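Local coordinates for annexin B22 (Schistosoma mansoni, PDB 4MDU), which binds acidic phospholipid membranes when calcium is present, aggregates liposomes, and takes part in worm reproduction and host-parasite interaction, at residues 213-218 with 246-251; 239-244 with 281-286; 254-257 with 263-266. One frame throughout, in Å; residues are numbered along the deposited sequence.

Contact 1: 213-218 with 246-251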
ATOM      1  N   GLU B 213     -19.876 -19.255  22.244  1.00 35.17           N
ATOM      2  CA  GLU B 213     -20.608 -18.139  22.820  1.00 37.58           C
ATOM      3  C   GLU B 213     -19.851 -16.817  22.612  1.00 35.65           C
ATOM      4  O   GLU B 213     -20.441 -15.780  22.295  1.00 37.40           O
ATOM      5  CB  GLU B 213     -20.872 -18.426  24.309  1.00 40.05           C
ATOM      6  CG  GLU B 213     -21.572 -17.326  25.069  1.00 42.86           C
ATOM      7  CD  GLU B 213     -21.617 -17.602  26.569  1.00 56.95           C
ATOM      8  OE1 GLU B 213     -21.404 -18.764  26.984  1.00 51.92           O
ATOM      9  OE2 GLU B 213     -21.858 -16.647  27.335  1.00 68.89           O
ATOM     10  N   LEU B 214     -18.536 -16.861  22.774  1.00 34.21           N
ATOM     11  CA  LEU B 214     -17.696 -15.694  22.500  1.00 38.00           C
ATOM     12  C   LEU B 214     -17.744 -15.299  21.020  1.00 36.64           C
ATOM     13  O   LEU B 214     -17.802 -14.115  20.682  1.00 39.08           O
ATOM     14  CB  LEU B 214     -16.249 -15.974  22.925  1.00 37.48           C
ATOM     15  CG  LEU B 214     -15.218 -14.926  22.511  1.00 39.22           C
ATOM     16  CD1 LEU B 214     -15.616 -13.541  23.034  1.00 48.63           C
ATOM     17  CD2 LEU B 214     -13.837 -15.329  23.025  1.00 30.15           C
ATOM     18  N   ALA B 215     -17.708 -16.294  20.139  1.00 27.45           N
ATOM     19  CA  ALA B 215     -17.751 -16.031  18.694  1.00 30.71           C
ATOM     20  C   ALA B 215     -19.059 -15.349  18.301  1.00 39.34           C
ATOM     21  O   ALA B 215     -19.060 -14.396  17.525  1.00 32.30           O
ATOM     22  CB  ALA B 215     -17.568 -17.316  17.914  1.00 31.22           C
ATOM     23  N   GLU B 216     -20.175 -15.824  18.855  1.00 44.68           N
ATOM     24  CA  GLU B 216     -21.470 -15.216  18.556  1.00 48.84           C
ATOM     25  C   GLU B 216     -21.494 -13.754  18.991  1.00 41.29           C
ATOM     26  O   GLU B 216     -21.905 -12.869  18.237  1.00 44.25           O
ATOM     27  CB  GLU B 216     -22.609 -15.971  19.246  1.00 54.99           C
ATOM     28  CG  GLU B 216     -22.780 -17.405  18.809  1.00 57.08           C
ATOM     29  CD  GLU B 216     -24.005 -18.045  19.436  1.00 60.70           C
ATOM     30  OE1 GLU B 216     -23.937 -18.451  20.619  1.00 56.57           O
ATOM     31  OE2 GLU B 216     -25.037 -18.133  18.742  1.00 67.57           O
ATOM     32  N   ALA B 217     -21.061 -13.513  20.220  1.00 33.62           N
ATOM     33  CA  ALA B 217     -20.995 -12.159  20.750  1.00 36.12           C
ATOM     34  C   ALA B 217     -20.031 -11.301  19.933  1.00 42.73           C
ATOM     35  O   ALA B 217     -20.302 -10.129  19.653  1.00 46.50           O
ATOM     36  CB  ALA B 217     -20.574 -12.190  22.207  1.00 37.72           C
ATOM     37  N   ASP B 218     -18.899 -11.873  19.548  1.00 41.33           N
ATOM     38  CA  ASP B 218     -17.978 -11.121  18.713  1.00 39.08           C
ATOM     39  C   ASP B 218     -18.632 -10.843  17.378  1.00 39.75           C
ATOM     40  O   ASP B 218     -18.582  -9.723  16.887  1.00 37.65           O
ATOM     41  CB  ASP B 218     -16.647 -11.838  18.538  1.00 31.52           C
ATOM     42  CG  ASP B 218     -15.756 -11.682  19.746  1.00 31.13           C
ATOM     43  OD1 ASP B 218     -15.956 -10.711  20.508  1.00 30.10           O
ATOM     44  OD2 ASP B 218     -14.865 -12.531  19.937  1.00 34.43           O
ATOM     45  N   PRO B 246      -6.139 -17.842  16.268  1.00 35.13           N
ATOM     46  CA  PRO B 246      -6.544 -18.170  14.900  1.00 36.05           C
ATOM     47  C   PRO B 246      -7.756 -19.103  14.900  1.00 25.38           C
ATOM     48  O   PRO B 246      -8.656 -18.935  14.081  1.00 26.26           O
ATOM     49  CB  PRO B 246      -5.300 -18.861  14.325  1.00 35.17           C
ATOM     50  CG  PRO B 246      -4.165 -18.319  15.156  1.00 34.60           C
ATOM     51  CD  PRO B 246      -4.740 -18.215  16.538  1.00 28.51           C
ATOM     52  N   TYR B 247      -7.802 -20.040  15.838  1.00 28.09           N
ATOM     53  CA  TYR B 247      -8.921 -20.989  15.913  1.00 32.61           C
ATOM     54  C   TYR B 247     -10.260 -20.301  16.201  1.00 38.61           C
ATOM     55  O   TYR B 247     -11.255 -20.538  15.497  1.00 32.58           O
ATOM     56  CB  TYR B 247      -8.601 -22.103  16.911  1.00 31.22           C
ATOM     57  CG  TYR B 247      -7.171 -22.575  16.751  1.00 34.39           C
ATOM     58  CD1 TYR B 247      -6.823 -23.456  15.734  1.00 35.82           C
ATOM     59  CD2 TYR B 247      -6.162 -22.103  17.582  1.00 26.98           C
ATOM     60  CE1 TYR B 247      -5.511 -23.866  15.556  1.00 34.61           C
ATOM     61  CE2 TYR B 247      -4.852 -22.509  17.415  1.00 31.04           C
ATOM     62  CZ  TYR B 247      -4.533 -23.391  16.393  1.00 29.62           C
ATOM     63  OH  TYR B 247      -3.236 -23.801  16.211  1.00 29.00           O
ATOM     64  N   GLN B 248     -10.266 -19.420  17.203  1.00 30.43           N
ATOM     65  CA  GLN B 248     -11.452 -18.624  17.544  1.00 21.16           C
ATOM     66  C   GLN B 248     -11.923 -17.732  16.388  1.00 32.01           C
ATOM     67  O   GLN B 248     -13.132 -17.583  16.179  1.00 33.21           O
ATOM     68  CB  GLN B 248     -11.175 -17.764  18.787  1.00 28.85           C
ATOM     69  CG  GLN B 248     -12.374 -16.962  19.289  1.00 27.31           C
ATOM     70  CD  GLN B 248     -13.508 -17.847  19.783  1.00 28.80           C
ATOM     71  OE1 GLN B 248     -13.289 -18.978  20.219  1.00 30.92           O
ATOM     72  NE2 GLN B 248     -14.729 -17.343  19.690  1.00 28.53           N
ATOM     73  N   LEU B 249     -10.974 -17.134  15.651  1.00 24.42           N
ATOM     74  CA  LEU B 249     -11.304 -16.249  14.530  1.00 25.33           C
ATOM     75  C   LEU B 249     -12.017 -17.024  13.444  1.00 27.76           C
ATOM     76  O   LEU B 249     -12.985 -16.556  12.843  1.00 30.07           O
ATOM     77  CB  LEU B 249     -10.048 -15.632  13.928  1.00 30.44           C
ATOM     78  CG  LEU B 249      -9.815 -14.179  14.271  1.00 35.39           C
ATOM     79  CD1 LEU B 249      -8.590 -13.663  13.547  1.00 27.33           C
ATOM     80  CD2 LEU B 249     -11.045 -13.392  13.900  1.00 36.07           C
ATOM     81  N   TYR B 250     -11.514 -18.218  13.182  1.00 33.49           N
ATOM     82  CA  TYR B 250     -12.139 -19.069  12.203  1.00 29.64           C
ATOM     83  C   TYR B 250     -13.594 -19.333  12.583  1.00 32.07           C
ATOM     84  O   TYR B 250     -14.519 -19.043  11.814  1.00 30.17           O
ATOM     85  CB  TYR B 250     -11.388 -20.378  12.072  1.00 31.30           C
ATOM     86  CG  TYR B 250     -12.037 -21.251  11.045  1.00 43.03           C
ATOM     87  CD1 TYR B 250     -11.922 -20.955   9.693  1.00 48.21           C
ATOM     88  CD2 TYR B 250     -12.798 -22.339  11.417  1.00 43.48           C
ATOM     89  CE1 TYR B 250     -12.528 -21.743   8.731  1.00 53.18           C
ATOM     90  CE2 TYR B 250     -13.411 -23.135  10.463  1.00 54.63           C
ATOM     91  CZ  TYR B 250     -13.271 -22.832   9.121  1.00 58.06           C
ATOM     92  OH  TYR B 250     -13.878 -23.622   8.168  1.00 63.48           O
ATOM     93  N   LEU B 251     -13.800 -19.873  13.777  1.00 30.33           N
ATOM     94  CA  LEU B 251     -15.162 -20.053  14.271  1.00 29.21           C
ATOM     95  C   LEU B 251     -15.970 -18.771  14.106  1.00 32.95           C
ATOM     96  O   LEU B 251     -17.115 -18.809  13.652  1.00 34.79           O
ATOM     97  CB  LEU B 251     -15.167 -20.480  15.731  1.00 32.26           C
ATOM     98  CG  LEU B 251     -16.561 -20.650  16.338  1.00 37.68           C
ATOM     99  CD1 LEU B 251     -17.325 -21.756  15.601  1.00 38.96           C
ATOM    100  CD2 LEU B 251     -16.464 -20.935  17.845  1.00 35.89           C
TER
HETATM  101  O   HOH W   1     -14.692 -14.890  18.815  1.00 30.72           O
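Q248 reaches from helix 246-260 to A215 and L214 of helix 212-224. The apolar contact is made beside it, where methyl CB of A215 lies 3.8 Å from L251 CD2. Alanine suits the place because the CA atoms of A215 and L251 are only 6.5 Å apart, and L251 and Q248 NE2 both press on its CB. L214, one residue earlier, borders the same amide nitrogen obliquely with CG and CD2. The axes of 213-218 and 246-251 approach to 9.4 Å at 60°.

The polar link runs through water. Q248 NE2 donates to a water at 2.6 Å, and that water donates in turn to D218 OD2, also at 2.6 Å. With CG opposite the backbone N (chi1 -176°) and a bend at chi2, the glutamine chain reaches over to the other helix. Q248 NE2 also comes within 3.2 Å of A215 N, a close approach of two donors and not a hydrogen bond. N211 N binds Q248 OE1, and D218 OD2 has a second partner in the salt bridge to R244. Beyond the contact, L249 turns to A287 of helix 274-288 and D218 touches V240 of helix 236-243.

Contact 2: 239-244 with 281-286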
ATOM      1  N   ARG B 239     -10.169  -4.964  18.342  1.00 35.85           N
ATOM      2  CA  ARG B 239     -10.134  -5.834  19.499  1.00 41.99           C
ATOM      3  C   ARG B 239     -10.360  -7.274  19.094  1.00 37.37           C
ATOM      4  O   ARG B 239      -9.566  -8.146  19.448  1.00 42.72           O
ATOM      5  N   VAL B 240     -11.441  -7.531  18.359  1.00 29.41           N
ATOM      6  CA  VAL B 240     -11.744  -8.910  17.955  1.00 28.21           C
ATOM      7  C   VAL B 240     -10.699  -9.498  16.997  1.00 31.29           C
ATOM      8  O   VAL B 240     -10.104 -10.544  17.269  1.00 29.38           O
ATOM      9  CB  VAL B 240     -13.164  -9.056  17.322  1.00 38.07           C
ATOM     10  CG1 VAL B 240     -13.376 -10.478  16.810  1.00 29.48           C
ATOM     11  CG2 VAL B 240     -14.247  -8.693  18.329  1.00 29.37           C
ATOM     12  N   ILE B 241     -10.476  -8.826  15.872  1.00 35.33           N
ATOM     13  CA  ILE B 241      -9.591  -9.383  14.856  1.00 33.41           C
ATOM     14  C   ILE B 241      -8.171  -9.585  15.398  1.00 30.62           C
ATOM     15  O   ILE B 241      -7.594 -10.661  15.250  1.00 30.85           O
ATOM     16  CB  ILE B 241      -9.601  -8.536  13.572  1.00 33.88           C
ATOM     17  CG1 ILE B 241     -10.994  -8.588  12.941  1.00 33.90           C
ATOM     18  CG2 ILE B 241      -8.550  -9.033  12.577  1.00 31.98           C
ATOM     19  CD1 ILE B 241     -11.448  -9.991  12.643  1.00 21.92           C
ATOM     20  N   CYS B 242      -7.620  -8.571  16.059  1.00 31.30           N
ATOM     21  CA  CYS B 242      -6.237  -8.666  16.521  1.00 34.86           C
ATOM     22  C   CYS B 242      -6.015  -9.581  17.727  1.00 39.15           C
ATOM     23  O   CYS B 242      -4.913 -10.089  17.903  1.00 41.17           O
ATOM     24  CB  CYS B 242      -5.651  -7.286  16.787  1.00 39.18           C
ATOM     25  SG  CYS B 242      -5.565  -6.297  15.300  1.00 30.53           S
ATOM     26  N   ASN B 243      -7.046  -9.823  18.538  1.00 24.72           N
ATOM     27  CA  ASN B 243      -6.831 -10.628  19.740  1.00 27.09           C
ATOM     28  C   ASN B 243      -7.256 -12.082  19.711  1.00 28.25           C
ATOM     29  O   ASN B 243      -6.672 -12.891  20.419  1.00 32.92           O
ATOM     30  CB  ASN B 243      -7.445  -9.943  20.978  1.00 34.46           C
ATOM     31  CG  ASN B 243      -6.763  -8.634  21.298  1.00 44.86           C
ATOM     32  OD1 ASN B 243      -5.546  -8.585  21.480  1.00 43.56           O
ATOM     33  ND2 ASN B 243      -7.536  -7.556  21.320  1.00 54.73           N
ATOM     34  N   ARG B 244      -8.286 -12.433  18.942  1.00 28.75           N
ATOM     35  CA  ARG B 244      -8.767 -13.812  19.016  1.00 25.19           C
ATOM     36  C   ARG B 244      -7.705 -14.741  18.465  1.00 29.24           C
ATOM     37  O   ARG B 244      -6.966 -14.360  17.575  1.00 29.89           O
ATOM     38  CB  ARG B 244     -10.075 -13.992  18.246  1.00 31.74           C
ATOM     39  CG  ARG B 244     -11.221 -13.162  18.779  1.00 30.56           C
ATOM     40  CD  ARG B 244     -11.440 -13.370  20.307  1.00 34.46           C
ATOM     41  NE  ARG B 244     -12.454 -12.432  20.779  1.00 33.00           N
ATOM     42  CZ  ARG B 244     -12.315 -11.603  21.806  1.00 43.76           C
ATOM     43  NH1 ARG B 244     -11.199 -11.602  22.521  1.00 47.77           N
ATOM     44  NH2 ARG B 244     -13.311 -10.784  22.126  1.00 43.29           N
ATOM     45  N   VAL B 281      -7.102  -7.548   7.231  1.00 32.55           N
ATOM     46  CA  VAL B 281      -7.236  -8.641   6.271  1.00 26.39           C
ATOM     47  C   VAL B 281      -6.126  -9.656   6.452  1.00 25.16           C
ATOM     48  O   VAL B 281      -6.375 -10.875   6.463  1.00 28.52           O
ATOM     49  CB  VAL B 281      -7.263  -8.151   4.818  1.00 33.10           C
ATOM     50  CG1 VAL B 281      -7.016  -9.325   3.875  1.00 28.93           C
ATOM     51  CG2 VAL B 281      -8.599  -7.459   4.506  1.00 26.56           C
ATOM     52  N   ALA B 282      -4.901  -9.156   6.612  1.00 21.48           N
ATOM     53  CA  ALA B 282      -3.771 -10.039   6.900  1.00 25.77           C
ATOM     54  C   ALA B 282      -4.052 -10.917   8.127  1.00 25.16           C
ATOM     55  O   ALA B 282      -3.908 -12.144   8.068  1.00 25.54           O
ATOM     56  CB  ALA B 282      -2.492  -9.242   7.107  1.00 16.61           C
ATOM     57  N   VAL B 283      -4.430 -10.294   9.241  1.00 25.85           N
ATOM     58  CA  VAL B 283      -4.642 -11.048  10.479  1.00 20.67           C
ATOM     59  C   VAL B 283      -5.748 -12.101  10.330  1.00 23.09           C
ATOM     60  O   VAL B 283      -5.578 -13.256  10.733  1.00 21.10           O
ATOM     61  CB  VAL B 283      -4.950 -10.125  11.665  1.00 23.65           C
ATOM     62  CG1 VAL B 283      -5.379 -10.949  12.912  1.00 26.01           C
ATOM     63  CG2 VAL B 283      -3.741  -9.229  11.981  1.00 25.55           C
ATOM     64  N   LEU B 284      -6.870 -11.710   9.733  1.00 23.51           N
ATOM     65  CA  LEU B 284      -7.991 -12.635   9.533  1.00 27.31           C
ATOM     66  C   LEU B 284      -7.568 -13.806   8.660  1.00 32.62           C
ATOM     67  O   LEU B 284      -7.849 -14.975   8.977  1.00 33.78           O
ATOM     68  CB  LEU B 284      -9.189 -11.923   8.895  1.00 25.62           C
ATOM     69  CG  LEU B 284     -10.448 -12.778   8.688  1.00 26.20           C
ATOM     70  CD1 LEU B 284     -10.829 -13.529   9.962  1.00 29.47           C
ATOM     71  CD2 LEU B 284     -11.602 -11.914   8.172  1.00 27.38           C
ATOM     72  N   ARG B 285      -6.867 -13.484   7.574  1.00 28.97           N
ATOM     73  CA  ARG B 285      -6.469 -14.501   6.611  1.00 30.05           C
ATOM     74  C   ARG B 285      -5.362 -15.366   7.186  1.00 30.14           C
ATOM     75  O   ARG B 285      -5.250 -16.543   6.846  1.00 24.95           O
ATOM     76  CB  ARG B 285      -6.065 -13.865   5.276  1.00 25.57           C
ATOM     77  CG  ARG B 285      -7.226 -13.196   4.528  1.00 24.37           C
ATOM     78  CD  ARG B 285      -6.818 -12.753   3.087  1.00 29.85           C
ATOM     79  NE  ARG B 285      -6.547 -13.904   2.222  1.00 30.15           N
ATOM     80  CZ  ARG B 285      -5.857 -13.865   1.083  1.00 29.90           C
ATOM     81  NH1 ARG B 285      -5.335 -12.725   0.627  1.00 23.23           N
ATOM     82  NH2 ARG B 285      -5.674 -14.985   0.405  1.00 29.78           N
ATOM     83  N   TYR B 286      -4.560 -14.797   8.087  1.00 25.79           N
ATOM     84  CA  TYR B 286      -3.563 -15.604   8.777  1.00 24.88           C
ATOM     85  C   TYR B 286      -4.261 -16.746   9.507  1.00 24.42           C
ATOM     86  O   TYR B 286      -3.726 -17.857   9.656  1.00 24.29           O
ATOM     87  CB  TYR B 286      -2.768 -14.767   9.783  1.00 30.05           C
ATOM     88  CG  TYR B 286      -1.615 -15.549  10.364  1.00 25.92           C
ATOM     89  CD1 TYR B 286      -1.691 -16.121  11.629  1.00 20.06           C
ATOM     90  CD2 TYR B 286      -0.467 -15.752   9.624  1.00 26.34           C
ATOM     91  CE1 TYR B 286      -0.619 -16.859  12.145  1.00 26.70           C
ATOM     92  CE2 TYR B 286       0.596 -16.479  10.123  1.00 25.90           C
ATOM     93  CZ  TYR B 286       0.526 -17.032  11.370  1.00 31.26           C
ATOM     94  OH  TYR B 286       1.614 -17.760  11.820  1.00 27.71           O
TER
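Beside the I241-V283 contact, the carbonyl oxygen R239 O is gripped twice by N243: the backbone N243 N approaches to 3.2 Å and the side-chain N243 ND2 to 2.8 Å, the latter a weak bond bent to 130°. Asparagine suits this last helical turn, since its short amide can fold back on the backbone before R244 leaves helical geometry. The setting is the all-helical fold of an annexin repeat, predicted here as the third, in which the axes of 239-243 and 281-286 approach to 9.2 Å and cross at 54°.

The four touching residues are buried and their side-chain contacts are apolar. I241 and V283 run alongside one another, pointing opposite ways, with I241 CG2 3.7 Å from V283 CG1. With chi1 at -65°, I241 CG1 sits beside the backbone N, which leaves CG2 anti to it and aimed at V283; CD1 extends loosely to L284 CD1. Beta-branched residues suit this place, as their methyls start close to the backbone and so meet at this axis spacing. L249 and I268 border I241 from neighbouring helices. The side chain of V283 is about 11 Å from that of calcium-binding D275. The closest approach is of a methyl to a carbonyl, V283 CG1 standing 3.2 Å from I241 O.

Contact 3: 254-257 with 263-266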
ATOM      1  N   GLU B 254     -17.069 -18.296  10.580  1.00 26.84           N
ATOM      2  CA  GLU B 254     -18.189 -19.166  10.195  1.00 36.52           C
ATOM      3  C   GLU B 254     -19.511 -18.642  10.738  1.00 43.00           C
ATOM      4  O   GLU B 254     -20.499 -18.503  10.002  1.00 45.49           O
ATOM      5  CB  GLU B 254     -17.980 -20.599  10.683  1.00 35.61           C
ATOM      6  CG  GLU B 254     -16.724 -21.281  10.147  1.00 45.64           C
ATOM      7  CD  GLU B 254     -16.851 -21.699   8.691  1.00 65.34           C
ATOM      8  OE1 GLU B 254     -17.323 -22.831   8.429  1.00 70.65           O
ATOM      9  OE2 GLU B 254     -16.471 -20.900   7.808  1.00 72.11           O
ATOM     10  N   ILE B 255     -19.520 -18.348  12.033  1.00 40.68           N
ATOM     11  CA  ILE B 255     -20.732 -17.905  12.709  1.00 41.14           C
ATOM     12  C   ILE B 255     -21.204 -16.578  12.143  1.00 41.63           C
ATOM     13  O   ILE B 255     -22.409 -16.340  11.977  1.00 43.77           O
ATOM     14  CB  ILE B 255     -20.499 -17.793  14.227  1.00 42.51           C
ATOM     15  CG1 ILE B 255     -20.526 -19.186  14.838  1.00 40.48           C
ATOM     16  CG2 ILE B 255     -21.556 -16.930  14.882  1.00 41.12           C
ATOM     17  CD1 ILE B 255     -20.103 -19.221  16.285  1.00 45.15           C
ATOM     18  N   TYR B 256     -20.252 -15.714  11.827  1.00 39.34           N
ATOM     19  CA  TYR B 256     -20.608 -14.428  11.262  1.00 41.98           C
ATOM     20  C   TYR B 256     -21.383 -14.626   9.957  1.00 45.39           C
ATOM     21  O   TYR B 256     -22.375 -13.947   9.707  1.00 47.17           O
ATOM     22  CB  TYR B 256     -19.377 -13.547  11.043  1.00 32.82           C
ATOM     23  CG  TYR B 256     -19.739 -12.159  10.583  1.00 33.04           C
ATOM     24  CD1 TYR B 256     -19.993 -11.146  11.498  1.00 32.43           C
ATOM     25  CD2 TYR B 256     -19.851 -11.864   9.227  1.00 34.59           C
ATOM     26  CE1 TYR B 256     -20.332  -9.864  11.071  1.00 39.85           C
ATOM     27  CE2 TYR B 256     -20.189 -10.589   8.792  1.00 37.71           C
ATOM     28  CZ  TYR B 256     -20.428  -9.595   9.713  1.00 41.95           C
ATOM     29  OH  TYR B 256     -20.765  -8.336   9.276  1.00 43.44           O
ATOM     30  N   PHE B 257     -20.944 -15.572   9.136  1.00 41.08           N
ATOM     31  CA  PHE B 257     -21.585 -15.765   7.844  1.00 39.71           C
ATOM     32  C   PHE B 257     -22.974 -16.389   7.951  1.00 47.08           C
ATOM     33  O   PHE B 257     -23.892 -15.994   7.232  1.00 44.32           O
ATOM     34  CB  PHE B 257     -20.709 -16.578   6.887  1.00 44.18           C
ATOM     35  CG  PHE B 257     -21.388 -16.891   5.579  1.00 49.85           C
ATOM     36  CD1 PHE B 257     -21.508 -15.920   4.599  1.00 47.88           C
ATOM     37  CD2 PHE B 257     -21.938 -18.144   5.351  1.00 56.67           C
ATOM     38  CE1 PHE B 257     -22.149 -16.196   3.405  1.00 56.03           C
ATOM     39  CE2 PHE B 257     -22.578 -18.427   4.163  1.00 63.59           C
ATOM     40  CZ  PHE B 257     -22.682 -17.451   3.185  1.00 62.60           C
ATOM     41  N   THR B 263     -19.489 -12.791   4.209  1.00 44.25           N
ATOM     42  CA  THR B 263     -18.296 -13.254   4.923  1.00 43.70           C
ATOM     43  C   THR B 263     -17.775 -12.161   5.843  1.00 36.65           C
ATOM     44  O   THR B 263     -18.029 -10.973   5.621  1.00 40.65           O
ATOM     45  CB  THR B 263     -17.155 -13.745   3.998  1.00 33.20           C
ATOM     46  OG1 THR B 263     -16.610 -12.642   3.257  1.00 41.99           O
ATOM     47  CG2 THR B 263     -17.661 -14.802   3.037  1.00 36.37           C
ATOM     48  N   LEU B 264     -17.065 -12.566   6.888  1.00 40.62           N
ATOM     49  CA  LEU B 264     -16.445 -11.605   7.786  1.00 40.63           C
ATOM     50  C   LEU B 264     -15.365 -10.848   7.016  1.00 40.14           C
ATOM     51  O   LEU B 264     -15.178  -9.645   7.205  1.00 37.66           O
ATOM     52  CB  LEU B 264     -15.854 -12.310   9.004  1.00 33.55           C
ATOM     53  CG  LEU B 264     -15.035 -11.411   9.931  1.00 31.92           C
ATOM     54  CD1 LEU B 264     -15.827 -10.170  10.344  1.00 30.75           C
ATOM     55  CD2 LEU B 264     -14.576 -12.213  11.146  1.00 27.11           C
ATOM     56  N   LEU B 265     -14.674 -11.557   6.130  1.00 34.33           N
ATOM     57  CA  LEU B 265     -13.685 -10.922   5.252  1.00 32.73           C
ATOM     58  C   LEU B 265     -14.333  -9.822   4.414  1.00 39.96           C
ATOM     59  O   LEU B 265     -13.847  -8.687   4.382  1.00 37.52           O
ATOM     60  CB  LEU B 265     -13.014 -11.955   4.330  1.00 29.96           C
ATOM     61  CG  LEU B 265     -11.904 -11.393   3.429  1.00 35.08           C
ATOM     62  CD1 LEU B 265     -10.742 -10.844   4.265  1.00 31.00           C
ATOM     63  CD2 LEU B 265     -11.401 -12.426   2.423  1.00 37.65           C
ATOM     64  N   GLU B 266     -15.433 -10.159   3.739  1.00 33.90           N
ATOM     65  CA  GLU B 266     -16.130  -9.195   2.900  1.00 43.49           C
ATOM     66  C   GLU B 266     -16.481  -7.982   3.718  1.00 38.74           C
ATOM     67  O   GLU B 266     -16.332  -6.848   3.275  1.00 42.56           O
ATOM     68  CB  GLU B 266     -17.418  -9.796   2.336  1.00 48.45           C
ATOM     69  CG  GLU B 266     -17.213 -10.648   1.104  1.00 56.34           C
ATOM     70  CD  GLU B 266     -18.475 -11.400   0.699  1.00 65.97           C
ATOM     71  OE1 GLU B 266     -19.405 -11.518   1.530  1.00 64.60           O
ATOM     72  OE2 GLU B 266     -18.530 -11.873  -0.456  1.00 66.70           O
TER
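The ring of Y256 has L264 over one face, where methyl L264 CD1 packs 4.3 Å above the plane and over its centre. T263 O comes to the same ring obliquely, near CE2. The F257 ring is used differently: it presents its edge, and T263 N lies near the ring plane, 3.7 Å from F257 CD1. Two aromatic residues in succession thus flank the start of the next helix, one buried and one at the surface.

Y256 owes its reach to a first torsion that sets CG opposite the backbone N (chi1 -174°), which carries the ring out to the start of helix 264-271. There the leucine side chain lies nearly perpendicular to the tyrosine's, and Y256 CD2 sits 4.0 Å from L264 CB and 3.7 Å from L264 N. Leucine suits the spot because its branched end can cover a ring while also packing on L222. Tyrosine brings a broad flat surface, and the rings of Y260 and H267 meet it as well.

T263 is the N-cap of helix 264-271, where the first amides lack a preceding turn to accept from them. Its hydroxyl fills that role, T263 OG1 accepting from E266 N at 2.8 Å and 157°. E266 answers the threonine: T263 N donates to E266 OE1 at 3.0 Å, from 41° out of the carboxylate plane. These reciprocal bonds fix the threonine hydroxyl and the glutamate carboxylate against the first turn. They make a capping box, here at the short turn joining helices 246-260 and 264-271 of a predicted annexin repeat.

How the contacts relate
Contact 2 is the buried one, made mainly of aliphatic side chains between helices 236-243 and 274-288. Contacts 1 and 3 are partly buried and more mixed: contact 1 bridges its helices through an amide and water, and contact 3 sets aromatic rings against a capped helix start. Both use helix 246-260, and they meet where I255 CD1 packs on A215 CB at 3.6 Å. Along the chain, contact 3 is nested in the loop closed by contact 2, and L284 CD2 joins them, packing against L265 N. Contacts 1 and 2 alternate in sequence, with L249 CD1 lying against I241 O. All three fall in the predicted third repeat.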